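Local coordinates for protein muconate cycloisomerase (Azorhizobium caulinodans, PDB 3MY9) that belongs to the enolase superfamily, joining an N-terminal capping domain to a TIM-barrel-like domain, and is modelled here with bound magnesium ions, at residues W4-E9 with V42-G47; A310-I315 with G348-P353; E336-E341 with I360-A365. One frame throughout, in Å; residues are numbered along the deposited sequence.

In the fold
Following the chain from the N terminus, interaction 1 comes first: it closes the loop between residues 4-9 and 42-47 by joining the start of strand 8-21 to the end of strand 35-44, within the antiparallel sheet of the N-terminal domain. Interactions 2 and 3 come later, and their segments alternate along the chain, so the two loops cross. Interaction 2 brings helix 305-316 against strand 349-351 and the residues that follow it, in the barrel-like domain. Interaction 3 brings the loop after strand 333-334 against the run leading into helix 364-370. Centre to centre, interactions 2 and 3 are about 18 Å apart, 1 and 3 about 21 Å, 1 and 2 about 27 Å.

Interaction 1: residues W4-E9 with V42-G47; sequences WDSVVE and VTSADG
This contact is the end of an antiparallel strand pair in the N-terminal domain, where the start of strand 8-21 meets the end of strand 35-44 and a type I turn from S44 to G47. V8 and S44 form a non-hydrogen-bonded pair, and the bonds around them are A45 N to V7 O and E9 N to T43 O, both 2.9 Å. On the side facing helix 102-120, V42 CG1 meets both methyls of V8, 3.7 Å from CG2. The turn carries the polar end. W4 swings its indole anti to its backbone N (chi1 -168°), which brings NE1 to D46 OD1 at 2.7 Å. The oxygen sits at the indole edge near the ring plane and is met on its syn side but 30° out of the carboxylate plane, with the carboxylate turned 45° from the ring. S6 CB lies over the rim of one face of the indole, 3.4 Å above its plane, while V7 CG2 packs on A45 CB at 3.8 Å. Two backbone bonds thus fix the strand ends, and the indole N-H gives the turn carboxylate a directed partner, tying the N-terminal tail to the turn.

Interaction 2: residues A310-I315 with G348-P353; sequences AGTQLI and GHVIVP
T312 CG2 comes 3.5 Å from V352 CG2, which is tight for two methyls. It also meets V352 CG1 and lies 3.7 Å from P353 CD, so one methyl rests against both the valine branches and the proline ring. The T312 and V352 side chains run alongside one another, heading opposite ways, whereas T312 and V350 meet tip to tip, OG1 3.9 Å from V350 CG1. With CG2 anti to the backbone N and OG1 beside that N (chi1 -64°), the threonine presents its methyl to V352 and P353 while its hydroxyl bonds back to L308 O in the same helix. Q313 crosses P353 obliquely: NE2 is 3.8 Å from P353 CG, and a water links NE2 (2.8 Å) to P353 O (2.6 Å), accepting from the amide and donating to the carbonyl. Further out, Q313 OE1 takes the N-H of A125 and NE2 gives to L358 O, which fixes the amide's rotation. I136 of strand 135-142, the neighbour of strand 349-351, touches both T312 and V352. The interface therefore centres on carbon contacts of the T312 methyl, with its polar link passing through one water, while the glutamine amide is pinned at both ends.

Interaction 3: residues E336-E341 with I360-A365; sequences EDVLEE and ISISEA
L339 and I360 cross at a slant, and this pair is the apolar centre of the contact between the loop after strand 333-334 and the run entering helix 364-370. L339 CD2 comes 3.5 Å from I360 CD1, and it also lies 3.9 Å from I362 CG1, so one methyl touches both isoleucines. The other branch, CD1, rests against I360 CG2 at 4.0 Å. I360 holds CG1 between its backbone N and carbonyl carbon (chi1 69°), which carries CG1 and CD1 to L339 CD2. V338 meets I362 at an angle as well, CG2 to CD1 at 4.1 Å, while the I362 side chain also lies over V338 O. Beyond the pair, I360 and I362 both touch I306 of helix 305-316, which continues the apolar layer behind them.

The main-chain link is a single hydrogen bond, E340 N to S361 O at 3.0 Å, nearly straight at 174° about the hydrogen. L339 CA-H points at the same oxygen, 3.5 Å away. Outside this pair, E340 CB packs on S361 OG at 3.6 Å. S363 is the N-cap of helix 364-370, its OG capping a backbone N of that helix. S366 OG is within hydrogen-bonding range of both V338 O and S363 O, two acceptors that must share its one proton. One carbonyl oxygen thus takes an N-H and a CA-H from adjacent loop residues while the aliphatic branches close over the inner side, and S366, through V338 O, connects the loop to the first turn of the helix that S363 caps.

Interaction 1: residues W4-E9 with V42-G47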
loop_
_atom_site.group_PDB
_atom_site.type_symbol
_atom_site.label_atom_id
_atom_site.label_comp_id
_atom_site.label_asym_id
_atom_site.label_seq_id
_atom_site.Cartn_x
_atom_site.Cartn_y
_atom_site.Cartn_z
ATOM N N TRP A 4 -22.336 33.798 35.957
ATOM C CA TRP A 4 -21.589 33.094 36.995
ATOM C C TRP A 4 -20.129 32.933 36.617
ATOM O O TRP A 4 -19.833 32.483 35.524
ATOM C CB TRP A 4 -22.169 31.710 37.208
ATOM C CG TRP A 4 -21.639 31.065 38.433
ATOM C CD1 TRP A 4 -22.051 31.294 39.709
ATOM C CD2 TRP A 4 -20.605 30.079 38.513
ATOM N NE1 TRP A 4 -21.336 30.514 40.586
ATOM C CE2 TRP A 4 -20.447 29.752 39.875
ATOM C CE3 TRP A 4 -19.805 29.431 37.568
ATOM C CZ2 TRP A 4 -19.517 28.815 40.313
ATOM C CZ3 TRP A 4 -18.878 28.506 38.008
ATOM C CH2 TRP A 4 -18.745 28.199 39.360
ATOM N N ASP A 5 -19.240 33.312 37.531
ATOM C CA ASP A 5 -17.806 33.084 37.407
ATOM C C ASP A 5 -17.316 32.827 38.807
ATOM O O ASP A 5 -17.713 33.534 39.726
ATOM C CB ASP A 5 -17.086 34.313 36.824
ATOM C CG ASP A 5 -15.739 33.958 36.158
ATOM O OD1 ASP A 5 -14.806 33.486 36.857
ATOM O OD2 ASP A 5 -15.610 34.167 34.926
ATOM N N SER A 6 -16.481 31.812 38.982
ATOM C CA SER A 6 -15.902 31.539 40.288
ATOM C C SER A 6 -14.697 30.622 40.198
ATOM O O SER A 6 -14.509 29.900 39.209
ATOM C CB SER A 6 -16.949 30.933 41.237
ATOM O OG SER A 6 -16.445 30.840 42.560
ATOM N N VAL A 7 -13.888 30.657 41.249
ATOM C CA VAL A 7 -12.655 29.897 41.302
ATOM C C VAL A 7 -12.708 28.821 42.375
ATOM O O VAL A 7 -13.474 28.926 43.330
ATOM C CB VAL A 7 -11.460 30.823 41.573
ATOM C CG1 VAL A 7 -11.187 31.693 40.348
ATOM C CG2 VAL A 7 -11.709 31.668 42.820
ATOM N N VAL A 8 -11.901 27.779 42.200
ATOM C CA VAL A 8 -11.695 26.788 43.240
ATOM C C VAL A 8 -10.996 27.445 44.432
ATOM O O VAL A 8 -10.015 28.181 44.262
ATOM C CB VAL A 8 -10.822 25.633 42.760
ATOM C CG1 VAL A 8 -10.388 24.773 43.937
ATOM C CG2 VAL A 8 -11.561 24.787 41.693
ATOM N N GLU A 9 -11.502 27.161 45.633
ATOM C CA GLU A 9 -10.974 27.736 46.873
ATOM C C GLU A 9 -10.255 26.706 47.756
ATOM O O GLU A 9 -9.258 27.044 48.396
ATOM C CB GLU A 9 -12.093 28.417 47.662
ATOM C CG GLU A 9 -11.595 29.410 48.711
ATOM C CD GLU A 9 -12.735 30.099 49.429
ATOM O OE1 GLU A 9 -13.847 29.524 49.448
ATOM O OE2 GLU A 9 -12.533 31.209 49.967
ATOM N N VAL A 42 -14.226 19.230 45.904
ATOM C CA VAL A 42 -13.774 20.572 45.561
ATOM C C VAL A 42 -14.819 21.587 45.974
ATOM O O VAL A 42 -16.014 21.327 45.869
ATOM C CB VAL A 42 -13.459 20.685 44.063
ATOM C CG1 VAL A 42 -12.841 22.057 43.764
ATOM C CG2 VAL A 42 -12.517 19.578 43.660
ATOM N N THR A 43 -14.358 22.730 46.475
ATOM C CA THR A 43 -15.244 23.769 46.977
ATOM C C THR A 43 -14.890 25.124 46.370
ATOM O O THR A 43 -13.749 25.554 46.449
ATOM C CB THR A 43 -15.163 23.855 48.515
ATOM O OG1 THR A 43 -15.242 22.532 49.079
ATOM C CG2 THR A 43 -16.283 24.740 49.061
ATOM N N SER A 44 -15.870 25.794 45.771
ATOM C CA SER A 44 -15.632 27.088 45.125
ATOM C C SER A 44 -15.592 28.243 46.115
ATOM O O SER A 44 -16.029 28.110 47.262
ATOM C CB SER A 44 -16.732 27.390 44.115
ATOM O OG SER A 44 -17.930 27.723 44.800
ATOM N N ALA A 45 -15.106 29.391 45.638
ATOM C CA ALA A 45 -15.068 30.637 46.426
ATOM C C ALA A 45 -16.460 31.163 46.779
ATOM O O ALA A 45 -16.600 31.962 47.709
ATOM C CB ALA A 45 -14.274 31.723 45.683
ATOM N N ASP A 46 -17.480 30.734 46.030
ATOM C CA ASP A 46 -18.883 31.067 46.345
ATOM C C ASP A 46 -19.684 29.873 46.962
ATOM O O ASP A 46 -20.958 29.815 47.007
ATOM C CB ASP A 46 -19.599 31.587 45.090
ATOM C CG ASP A 46 -19.780 30.516 44.036
ATOM O OD1 ASP A 46 -20.756 30.581 43.261
ATOM O OD2 ASP A 46 -18.955 29.587 43.987
ATOM N N GLY A 47 -18.919 28.939 47.574
ATOM C CA GLY A 47 -19.482 27.956 48.517
ATOM C C GLY A 47 -20.006 26.640 47.953
ATOM O O GLY A 47 -20.405 25.759 48.716
#

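Interaction 2: residues A310-I315 with G348-P353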
loop_
_atom_site.group_PDB
_atom_site.type_symbol
_atom_site.label_atom_id
_atom_site.label_comp_id
_atom_site.label_asym_id
_atom_site.label_seq_id
_atom_site.Cartn_x
_atom_site.Cartn_y
_atom_site.Cartn_z
ATOM N N ALA A 310 -20.751 10.105 36.818
ATOM C CA ALA A 310 -19.986 10.730 35.737
ATOM C C ALA A 310 -20.124 9.930 34.435
ATOM O O ALA A 310 -20.390 10.491 33.372
ATOM C CB ALA A 310 -18.509 10.883 36.139
ATOM N N GLY A 311 -19.979 8.619 34.531
ATOM C CA GLY A 311 -20.055 7.777 33.344
ATOM C C GLY A 311 -21.445 7.782 32.718
ATOM O O GLY A 311 -21.588 7.810 31.504
ATOM N N THR A 312 -22.465 7.776 33.558
ATOM C CA THR A 312 -23.846 7.787 33.105
ATOM C C THR A 312 -24.217 9.102 32.397
ATOM O O THR A 312 -24.900 9.094 31.380
ATOM C CB THR A 312 -24.770 7.543 34.314
ATOM O OG1 THR A 312 -24.520 6.225 34.824
ATOM C CG2 THR A 312 -26.199 7.637 33.907
ATOM N N GLN A 313 -23.753 10.225 32.939
ATOM C CA GLN A 313 -23.920 11.551 32.294
ATOM C C GLN A 313 -23.225 11.622 30.939
ATOM O O GLN A 313 -23.792 12.102 29.939
ATOM C CB GLN A 313 -23.354 12.665 33.191
ATOM C CG GLN A 313 -24.021 12.797 34.547
ATOM C CD GLN A 313 -25.359 13.490 34.496
ATOM O OE1 GLN A 313 -25.682 14.181 33.537
ATOM N NE2 GLN A 313 -26.153 13.315 35.552
ATOM N N LEU A 314 -21.977 11.163 30.903
ATOM C CA LEU A 314 -21.251 11.086 29.642
ATOM C C LEU A 314 -22.050 10.309 28.600
ATOM O O LEU A 314 -22.267 10.786 27.484
ATOM C CB LEU A 314 -19.876 10.434 29.817
ATOM C CG LEU A 314 -19.246 10.122 28.439
ATOM C CD1 LEU A 314 -18.692 11.431 27.866
ATOM C CD2 LEU A 314 -18.227 9.025 28.517
ATOM N N ILE A 315 -22.476 9.105 28.949
ATOM C CA ILE A 315 -23.132 8.264 27.974
ATOM C C ILE A 315 -24.469 8.874 27.582
ATOM O O ILE A 315 -24.844 8.851 26.420
ATOM C CB ILE A 315 -23.293 6.826 28.468
ATOM C CG1 ILE A 315 -21.914 6.157 28.637
ATOM C CG2 ILE A 315 -24.160 6.014 27.494
ATOM C CD1 ILE A 315 -21.988 4.787 29.370
ATOM N N GLY A 348 -33.180 -3.854 32.998
ATOM C CA GLY A 348 -32.098 -3.930 32.016
ATOM C C GLY A 348 -31.466 -2.630 31.593
ATOM O O GLY A 348 -30.729 -2.598 30.607
ATOM N N HIS A 349 -31.699 -1.562 32.352
ATOM C CA HIS A 349 -31.130 -0.262 32.007
ATOM C C HIS A 349 -30.823 0.563 33.235
ATOM O O HIS A 349 -31.550 0.501 34.217
ATOM C CB HIS A 349 -32.046 0.518 31.054
ATOM C CG HIS A 349 -33.440 0.718 31.565
ATOM N ND1 HIS A 349 -34.515 -0.016 31.109
ATOM C CD2 HIS A 349 -33.938 1.577 32.488
ATOM C CE1 HIS A 349 -35.613 0.378 31.731
ATOM N NE2 HIS A 349 -35.288 1.338 32.578
ATOM N N VAL A 350 -29.747 1.343 33.165
ATOM C CA VAL A 350 -29.442 2.327 34.197
ATOM C C VAL A 350 -30.315 3.570 33.983
ATOM O O VAL A 350 -30.509 4.001 32.851
ATOM C CB VAL A 350 -27.944 2.765 34.121
ATOM C CG1 VAL A 350 -27.667 3.906 35.081
ATOM C CG2 VAL A 350 -27.034 1.598 34.414
ATOM N N ILE A 351 -30.834 4.147 35.061
ATOM C CA ILE A 351 -31.636 5.372 34.971
ATOM C C ILE A 351 -30.662 6.509 35.146
ATOM O O ILE A 351 -29.899 6.514 36.120
ATOM C CB ILE A 351 -32.717 5.435 36.033
ATOM C CG1 ILE A 351 -33.477 4.116 36.087
ATOM C CG2 ILE A 351 -33.693 6.606 35.745
ATOM C CD1 ILE A 351 -34.174 3.805 34.806
ATOM N N VAL A 352 -30.615 7.418 34.168
ATOM C CA VAL A 352 -29.661 8.527 34.232
ATOM C C VAL A 352 -30.200 9.483 35.282
ATOM O O VAL A 352 -31.314 10.000 35.132
ATOM C CB VAL A 352 -29.438 9.238 32.852
ATOM C CG1 VAL A 352 -28.478 10.413 32.998
ATOM C CG2 VAL A 352 -28.877 8.269 31.816
ATOM N N PRO A 353 -29.448 9.677 36.385
ATOM C CA PRO A 353 -29.952 10.479 37.484
ATOM C C PRO A 353 -30.262 11.887 37.023
ATOM O O PRO A 353 -29.517 12.459 36.235
ATOM C CB PRO A 353 -28.769 10.526 38.456
ATOM C CG PRO A 353 -27.583 10.393 37.567
ATOM C CD PRO A 353 -28.020 9.374 36.565
HETATM O O HOH W 1 -28.384 14.851 36.216
#

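Interaction 3: residues E336-E341 with I360-A365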
loop_
_atom_site.group_PDB
_atom_site.type_symbol
_atom_site.label_atom_id
_atom_site.label_comp_id
_atom_site.label_asym_id
_atom_site.label_seq_id
_atom_site.Cartn_x
_atom_site.Cartn_y
_atom_site.Cartn_z
ATOM N N GLU A 336 -22.313 -0.900 50.459
ATOM C CA GLU A 336 -22.685 0.429 50.966
ATOM C C GLU A 336 -21.830 1.501 50.290
ATOM O O GLU A 336 -20.633 1.305 50.062
ATOM C CB GLU A 336 -22.546 0.508 52.494
ATOM N N ASP A 337 -22.460 2.627 49.968
ATOM C CA ASP A 337 -21.806 3.709 49.236
ATOM C C ASP A 337 -22.027 5.022 49.989
ATOM O O ASP A 337 -22.824 5.077 50.923
ATOM C CB ASP A 337 -22.378 3.784 47.811
ATOM C CG ASP A 337 -21.414 4.416 46.807
ATOM O OD1 ASP A 337 -21.805 4.569 45.631
ATOM O OD2 ASP A 337 -20.272 4.765 47.179
ATOM N N VAL A 338 -21.308 6.066 49.585
ATOM C CA VAL A 338 -21.372 7.375 50.262
ATOM C C VAL A 338 -22.463 8.308 49.705
ATOM O O VAL A 338 -22.633 9.413 50.207
ATOM C CB VAL A 338 -20.002 8.106 50.203
ATOM C CG1 VAL A 338 -18.982 7.392 51.076
ATOM C CG2 VAL A 338 -19.500 8.214 48.745
ATOM N N LEU A 339 -23.186 7.872 48.667
ATOM C CA LEU A 339 -24.300 8.649 48.129
ATOM C C LEU A 339 -25.511 8.569 49.062
ATOM O O LEU A 339 -25.803 7.512 49.625
ATOM C CB LEU A 339 -24.703 8.157 46.735
ATOM C CG LEU A 339 -23.688 8.194 45.573
ATOM C CD1 LEU A 339 -24.389 7.975 44.244
ATOM C CD2 LEU A 339 -22.936 9.495 45.533
ATOM N N GLU A 340 -26.197 9.699 49.231
ATOM C CA GLU A 340 -27.477 9.742 49.934
ATOM C C GLU A 340 -28.469 8.813 49.225
ATOM O O GLU A 340 -29.222 8.087 49.889
ATOM C CB GLU A 340 -28.002 11.189 50.001
ATOM C CG GLU A 340 -29.268 11.403 50.820
ATOM C CD GLU A 340 -29.025 11.612 52.321
ATOM O OE1 GLU A 340 -28.226 12.499 52.701
ATOM O OE2 GLU A 340 -29.661 10.896 53.122
ATOM N N GLU A 341 -28.456 8.834 47.883
ATOM C CA GLU A 341 -29.249 7.901 47.062
ATOM C C GLU A 341 -28.444 7.282 45.927
ATOM O O GLU A 341 -27.701 7.968 45.234
ATOM C CB GLU A 341 -30.478 8.585 46.469
ATOM C CG GLU A 341 -31.541 8.866 47.504
ATOM C CD GLU A 341 -32.848 9.355 46.910
ATOM O OE1 GLU A 341 -33.913 9.017 47.507
ATOM O OE2 GLU A 341 -32.804 10.072 45.871
ATOM N N ILE A 360 -26.114 13.775 42.152
ATOM C CA ILE A 360 -25.930 12.936 43.352
ATOM C C ILE A 360 -25.651 13.860 44.535
ATOM O O ILE A 360 -25.257 15.010 44.340
ATOM C CB ILE A 360 -24.730 11.949 43.185
ATOM C CG1 ILE A 360 -23.386 12.694 43.170
ATOM C CG2 ILE A 360 -24.856 11.153 41.901
ATOM C CD1 ILE A 360 -22.196 11.793 42.952
ATOM N N SER A 361 -25.865 13.377 45.756
ATOM C CA SER A 361 -25.530 14.152 46.946
ATOM C C SER A 361 -24.700 13.343 47.934
ATOM O O SER A 361 -24.892 12.137 48.072
ATOM C CB SER A 361 -26.799 14.670 47.622
ATOM O OG SER A 361 -27.850 13.733 47.472
ATOM N N ILE A 362 -23.784 14.032 48.613
ATOM C CA ILE A 362 -22.909 13.430 49.613
ATOM C C ILE A 362 -22.768 14.338 50.822
ATOM O O ILE A 362 -22.218 15.432 50.709
ATOM C CB ILE A 362 -21.497 13.207 49.071
ATOM C CG1 ILE A 362 -21.521 12.209 47.913
ATOM C CG2 ILE A 362 -20.575 12.742 50.211
ATOM C CD1 ILE A 362 -20.184 11.980 47.288
ATOM N N SER A 363 -23.259 13.875 51.972
ATOM C CA SER A 363 -23.138 14.607 53.244
ATOM C C SER A 363 -21.956 14.086 54.069
ATOM O O SER A 363 -21.376 13.038 53.746
ATOM C CB SER A 363 -24.435 14.484 54.058
ATOM O OG SER A 363 -24.739 13.129 54.376
ATOM N N GLU A 364 -21.597 14.814 55.130
ATOM C CA GLU A 364 -20.550 14.352 56.047
ATOM C C GLU A 364 -20.921 12.988 56.631
ATOM O O GLU A 364 -20.090 12.082 56.677
ATOM C CB GLU A 364 -20.299 15.360 57.182
ATOM C CG GLU A 364 -19.472 16.585 56.767
ATOM C CD GLU A 364 -18.041 16.237 56.360
ATOM O OE1 GLU A 364 -17.226 15.893 57.247
ATOM O OE2 GLU A 364 -17.735 16.320 55.150
ATOM N N ALA A 365 -22.174 12.846 57.054
ATOM C CA ALA A 365 -22.654 11.600 57.645
ATOM C C ALA A 365 -22.614 10.452 56.649
ATOM O O ALA A 365 -22.100 9.378 56.964
ATOM C CB ALA A 365 -24.064 11.775 58.187
#